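Local coordinates for protein SusD homolog (Bacteroides thetaiotaomicron VPI-5482, PDB 3IV0) that is a SusD-family protein of the outer membrane, of undetermined function, that probably takes part in binding and uptake of sugars, at residues V217-Q222 with T452-G457; Y431-T436 with N443-P448. All coordinates share one frame; numbering follows the deposited sequence. Where two conformers were deposited one is given.

Contact 1 comes first along the chain, at the C-terminal end of helix 202-219. Its partner, the short helix 451-455 and the turn after it, follows about 230 residues later, so the contact closes a very long loop. Contact 2 is nested inside that loop. It closes a short loop of its own, in which the chain leaves helix 429-436 and folds back on it through 443-448. The two contacts have centres about 13 Å apart and also touch directly. CB of Gln218 lies 3.2 Å from O of Arg435, and CZ of Phe454 lies 3.9 Å from O of Val434. Helix 429-436 therefore packs against both sides of contact 1.

Contact 1: V217-Q222 with T452-G457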
loop_
_atom_site.group_PDB
_atom_site.type_symbol
_atom_site.label_atom_id
_atom_site.label_comp_id
_atom_site.label_asym_id
_atom_site.label_seq_id
_atom_site.Cartn_x
_atom_site.Cartn_y
_atom_site.Cartn_z
ATOM N N VAL A 217 -1.252 11.327 12.684
ATOM C CA VAL A 217 -2.145 12.493 12.667
ATOM C C VAL A 217 -3.538 12.097 13.130
ATOM O O VAL A 217 -4.171 12.829 13.888
ATOM C CB VAL A 217 -2.222 13.114 11.235
ATOM C CG1 VAL A 217 -3.481 14.023 11.095
ATOM C CG2 VAL A 217 -0.952 13.888 10.948
ATOM N N GLN A 218 -4.035 10.941 12.696
ATOM C CA GLN A 218 -5.370 10.487 13.017
ATOM C C GLN A 218 -5.459 9.928 14.431
ATOM O O GLN A 218 -6.436 10.167 15.147
ATOM C CB GLN A 218 -5.789 9.378 12.050
ATOM C CG GLN A 218 -7.169 8.787 12.321
ATOM C CD GLN A 218 -8.298 9.805 12.275
ATOM O OE1 GLN A 218 -8.318 10.743 11.444
ATOM N NE2 GLN A 218 -9.264 9.601 13.150
ATOM N N PHE A 219 -4.475 9.137 14.839
ATOM C CA PHE A 219 -4.576 8.353 16.061
ATOM C C PHE A 219 -3.832 8.928 17.247
ATOM O O PHE A 219 -3.972 8.431 18.358
ATOM C CB PHE A 219 -4.223 6.890 15.769
ATOM C CG PHE A 219 -5.224 6.235 14.883
ATOM C CD1 PHE A 219 -6.427 5.831 15.394
ATOM C CD2 PHE A 219 -4.996 6.074 13.533
ATOM C CE1 PHE A 219 -7.376 5.247 14.581
ATOM C CE2 PHE A 219 -5.944 5.494 12.722
ATOM C CZ PHE A 219 -7.131 5.082 13.258
ATOM N N ASP A 220 -3.033 9.966 17.017
ATOM C CA ASP A 220 -2.427 10.764 18.083
ATOM C C ASP A 220 -2.584 12.253 17.726
ATOM O O ASP A 220 -1.627 13.026 17.647
ATOM C CB ASP A 220 -0.978 10.394 18.260
ATOM C CG ASP A 220 -0.346 11.038 19.479
ATOM O OD1 ASP A 220 -1.023 11.123 20.539
ATOM O OD2 ASP A 220 0.829 11.434 19.405
ATOM N N ALA A 221 -3.827 12.635 17.543
ATOM C CA ALA A 221 -4.135 13.934 16.981
ATOM C C ALA A 221 -3.646 15.117 17.799
ATOM O O ALA A 221 -3.468 16.206 17.257
ATOM C CB ALA A 221 -5.620 14.054 16.738
ATOM N N GLN A 222 -3.421 14.945 19.083
ATOM C CA GLN A 222 -2.943 16.102 19.852
ATOM C C GLN A 222 -1.606 16.591 19.332
ATOM O O GLN A 222 -1.257 17.764 19.519
ATOM C CB GLN A 222 -2.807 15.774 21.333
ATOM C CG GLN A 222 -1.727 14.811 21.656
ATOM N N THR A 452 -19.132 6.389 15.430
ATOM C CA THR A 452 -19.093 5.636 16.688
ATOM C C THR A 452 -18.437 4.271 16.448
ATOM O O THR A 452 -17.592 3.849 17.226
ATOM C CB THR A 452 -20.482 5.427 17.289
ATOM O OG1 THR A 452 -21.125 6.707 17.463
ATOM C CG2 THR A 452 -20.350 4.752 18.629
ATOM N N ASN A 453 -18.817 3.607 15.374
ATOM C CA ASN A 453 -18.236 2.293 15.065
ATOM C C ASN A 453 -16.755 2.426 14.783
ATOM O O ASN A 453 -15.959 1.658 15.332
ATOM C CB ASN A 453 -18.982 1.631 13.930
ATOM C CG ASN A 453 -20.359 1.109 14.351
ATOM O OD1 ASN A 453 -20.652 0.980 15.539
ATOM N ND2 ASN A 453 -21.142 0.741 13.384
ATOM N N PHE A 454 -16.380 3.444 14.035
ATOM C CA PHE A 454 -14.948 3.743 13.885
ATOM C C PHE A 454 -14.268 3.867 15.221
ATOM O O PHE A 454 -13.168 3.298 15.447
ATOM C CB PHE A 454 -14.801 5.031 13.104
ATOM C CG PHE A 454 -13.383 5.473 12.891
ATOM C CD1 PHE A 454 -12.753 6.280 13.826
ATOM C CD2 PHE A 454 -12.710 5.151 11.740
ATOM C CE1 PHE A 454 -11.471 6.747 13.610
ATOM C CE2 PHE A 454 -11.426 5.622 11.529
ATOM C CZ PHE A 454 -10.803 6.396 12.455
ATOM N N ASN A 455 -14.867 4.632 16.124
ATOM C CA ASN A 455 -14.257 4.916 17.414
ATOM C C ASN A 455 -14.049 3.678 18.274
ATOM O O ASN A 455 -13.182 3.678 19.141
ATOM C CB ASN A 455 -15.118 5.939 18.187
ATOM C CG ASN A 455 -15.076 7.328 17.595
ATOM O OD1 ASN A 455 -14.139 7.686 16.882
ATOM N ND2 ASN A 455 -16.067 8.152 17.954
ATOM N N VAL A 456 -14.845 2.643 18.065
ATOM C CA VAL A 456 -14.700 1.393 18.798
ATOM C C VAL A 456 -13.993 0.321 17.940
ATOM O O VAL A 456 -14.027 -0.862 18.286
ATOM C CB VAL A 456 -16.049 0.866 19.388
ATOM C CG1 VAL A 456 -16.597 1.857 20.420
ATOM C CG2 VAL A 456 -17.097 0.589 18.348
ATOM N N GLY A 457 -13.315 0.717 16.881
ATOM C CA GLY A 457 -12.433 -0.210 16.188
ATOM C C GLY A 457 -13.024 -0.918 14.998
ATOM O O GLY A 457 -12.438 -1.901 14.495
#
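The C-terminal end of helix 202-219 meets the short helix 451-455 through Gln218, Phe219 and Phe454. It is a small, partly buried packing contact. Phe454 enters from one direction and the other two side chains from the opposite one. CG of Phe454 is anti to the backbone N (chi1 179°), which points the ring at the other helix. The closest ring atoms are CZ of Phe219 and CZ of Phe454, 4.0 Å apart. CE1 of Phe219 follows at 4.2 Å from the same CZ of Phe454. The rings meet obliquely and touch only near these atoms. The contact joins helix 202-219 to the SusD-family region of this largely helical chain. The terminal amide of Gln218 lies by CZ and CE1 of Phe454, its plane turned 90° from the ring. Gln218 also packs on its neighbour, with its CG 3.5 Å above one face of the Phe219 ring, displaced from the ring centre. Phe454 sits just before the end of its helix, which closes with a Schellman motif. Gly457 is the C-prime residue, with positive phi (95°). Its N donates to O of Phe454 at 3.0 Å, and N of Ala458 reaches back to O of Asn453. Both phenylalanine rings meet Trp459, and both touch Val434 of helix 429-436. Tyr440 meets the Phe454 ring edge-to-face, while Met162 of helix 162-167 touches Phe219.

Contact 2: Y431-T436 with N443-P448; sequences YDLVRT and NYCMNP
Leu433 and Cys445 make a buried apolar contact between helix 429-436 and the irregular loop that leads on to helix 451-455. The loop after helix 429-436 folds back on it here, within the SusD-family region of the chain. Leu433 projects from the helix toward the loop and uses both of its methyl groups. CD1 of Leu433 lies 3.8 Å from SG of Cys445. CD2 of Leu433 rests 3.9 Å from the backbone O of Tyr444. CB of Cys445 is nearly equidistant from the two methyls, at 4.0 Å from CD1 and 4.1 Å from CD2 of Leu433. The Cys445 side chain has SG anti to its own backbone N (chi1 177°), and this sets the sulfur beside CD1. CB of Tyr444 faces the helix, while its ring turns off to other partners; its OH is hydrogen-bonded to Asp413 and its ring meets Phe416 edge-to-face. Backbone hydrogen bonding between Leu433 and Val439 also holds the start of the loop to the helix. On the helix itself, Arg435 and Asp432 form a salt bridge in which NE and NH2 share OD1, both from one face of the carboxylate. The charges have further partners: Asp432 OD2 pairs with Arg419, and Arg435 NH1 with Glu376. O of Asp432 accepts from N of Thr436 and, on the opposite face of its plane, from OG1 of Thr436 at 2.7 Å.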
loop_
_atom_site.group_PDB
_atom_site.type_symbol
_atom_site.label_atom_id
_atom_site.label_comp_id
_atom_site.label_asym_id
_atom_site.label_seq_id
_atom_site.Cartn_x
_atom_site.Cartn_y
_atom_site.Cartn_z
ATOM N N TYR A 431 -7.331 2.782 3.254
ATOM C CA TYR A 431 -6.413 3.242 4.267
ATOM C C TYR A 431 -6.368 4.775 4.307
ATOM O O TYR A 431 -6.318 5.364 5.397
ATOM C CB TYR A 431 -5.055 2.624 3.976
ATOM C CG TYR A 431 -5.012 1.137 4.215
ATOM C CD1 TYR A 431 -5.357 0.599 5.449
ATOM C CD2 TYR A 431 -4.548 0.273 3.245
ATOM C CE1 TYR A 431 -5.297 -0.772 5.683
ATOM C CE2 TYR A 431 -4.459 -1.106 3.476
ATOM C CZ TYR A 431 -4.790 -1.597 4.707
ATOM O OH TYR A 431 -4.649 -2.959 4.999
ATOM N N ASP A 432 -6.481 5.423 3.149
ATOM C CA ASP A 432 -6.593 6.894 3.111
ATOM C C ASP A 432 -7.868 7.337 3.820
ATOM O O ASP A 432 -7.876 8.335 4.539
ATOM C CB ASP A 432 -6.598 7.379 1.671
ATOM C CG ASP A 432 -5.217 7.424 1.048
ATOM O OD1 ASP A 432 -4.193 7.271 1.752
ATOM O OD2 ASP A 432 -5.168 7.783 -0.152
ATOM N N LEU A 433 -8.962 6.618 3.586
ATOM C CA LEU A 433 -10.179 6.971 4.277
ATOM C C LEU A 433 -10.036 6.861 5.769
ATOM O O LEU A 433 -10.589 7.691 6.525
ATOM C CB LEU A 433 -11.339 6.103 3.801
ATOM C CG LEU A 433 -11.855 6.330 2.388
ATOM C CD1 LEU A 433 -12.915 5.271 2.101
ATOM C CD2 LEU A 433 -12.476 7.706 2.241
ATOM N N VAL A 434 -9.369 5.817 6.257
ATOM C CA VAL A 434 -9.235 5.665 7.696
ATOM C C VAL A 434 -8.363 6.773 8.312
ATOM O O VAL A 434 -8.754 7.390 9.303
ATOM C CB VAL A 434 -8.679 4.268 8.060
ATOM C CG1 VAL A 434 -8.276 4.169 9.536
ATOM C CG2 VAL A 434 -9.700 3.167 7.684
ATOM N N ARG A 435 -7.189 7.025 7.723
ATOM C CA ARG A 435 -6.250 7.941 8.350
ATOM C C ARG A 435 -6.723 9.388 8.253
ATOM O O ARG A 435 -6.218 10.225 8.963
ATOM C CB ARG A 435 -4.835 7.810 7.746
ATOM C CG ARG A 435 -4.786 8.235 6.292
ATOM C CD ARG A 435 -3.397 8.116 5.682
ATOM N NE ARG A 435 -3.376 8.636 4.324
ATOM C CZ ARG A 435 -3.387 9.929 4.014
ATOM N NH1 ARG A 435 -3.423 10.844 4.948
ATOM N NH2 ARG A 435 -3.356 10.292 2.754
ATOM N N THR A 436 -7.649 9.678 7.353
ATOM C CA THR A 436 -8.203 11.039 7.236
ATOM C C THR A 436 -9.521 11.150 7.994
ATOM O O THR A 436 -10.094 12.255 8.063
ATOM C CB THR A 436 -8.454 11.419 5.753
ATOM O OG1 THR A 436 -9.400 10.487 5.197
ATOM C CG2 THR A 436 -7.152 11.476 4.957
ATOM N N ASN A 443 -19.790 12.309 2.555
ATOM C CA ASN A 443 -19.333 13.273 1.546
ATOM C C ASN A 443 -18.089 12.790 0.778
ATOM O O ASN A 443 -17.808 13.280 -0.328
ATOM C CB ASN A 443 -19.035 14.620 2.195
ATOM C CG ASN A 443 -20.281 15.277 2.765
ATOM O OD1 ASN A 443 -20.350 15.621 3.948
ATOM N ND2 ASN A 443 -21.280 15.416 1.930
ATOM N N TYR A 444 -17.375 11.820 1.360
ATOM C CA TYR A 444 -16.108 11.320 0.795
ATOM C C TYR A 444 -16.073 9.814 0.560
ATOM O O TYR A 444 -15.175 9.327 -0.110
ATOM C CB TYR A 444 -14.964 11.695 1.724
ATOM C CG TYR A 444 -14.864 13.174 1.947
ATOM C CD1 TYR A 444 -14.314 13.998 0.987
ATOM C CD2 TYR A 444 -15.334 13.751 3.107
ATOM C CE1 TYR A 444 -14.228 15.362 1.186
ATOM C CE2 TYR A 444 -15.272 15.116 3.317
ATOM C CZ TYR A 444 -14.709 15.914 2.360
ATOM O OH TYR A 444 -14.648 17.281 2.556
ATOM N N CYS A 445 -17.017 9.066 1.104
ATOM C CA CYS A 445 -17.062 7.621 0.996
ATOM C C CYS A 445 -18.509 7.227 0.751
ATOM O O CYS A 445 -19.388 7.606 1.532
ATOM C CB CYS A 445 -16.557 6.991 2.290
ATOM S SG CYS A 445 -16.662 5.166 2.292
HETATM N N MSE A 446 -18.760 6.460 -0.299
HETATM C CA MSE A 446 -20.123 6.077 -0.676
HETATM C C MSE A 446 -20.687 5.019 0.267
HETATM O O MSE A 446 -21.898 4.929 0.483
HETATM C CB MSE A 446 -20.121 5.536 -2.106
HETATM C CG MSE A 446 -21.500 5.224 -2.646
HETATM SE SE MSE A 446 -21.600 5.114 -4.610
HETATM C CE MSE A 446 -22.523 6.657 -4.883
ATOM N N ASN A 447 -19.785 4.239 0.867
ATOM C CA ASN A 447 -20.166 3.117 1.733
ATOM C C ASN A 447 -19.514 3.335 3.105
ATOM O O ASN A 447 -18.691 2.536 3.549
ATOM C CB ASN A 447 -19.700 1.753 1.168
ATOM C CG ASN A 447 -20.335 1.388 -0.162
ATOM O OD1 ASN A 447 -21.077 2.155 -0.768
ATOM N ND2 ASN A 447 -20.024 0.211 -0.635
ATOM N N PRO A 448 -19.852 4.434 3.781
ATOM C CA PRO A 448 -19.162 4.793 5.020
ATOM C C PRO A 448 -19.542 3.877 6.171
ATOM O O PRO A 448 -20.596 3.209 6.140
ATOM C CB PRO A 448 -19.689 6.195 5.341
ATOM C CG PRO A 448 -21.057 6.194 4.746
ATOM C CD PRO A 448 -20.951 5.376 3.487
#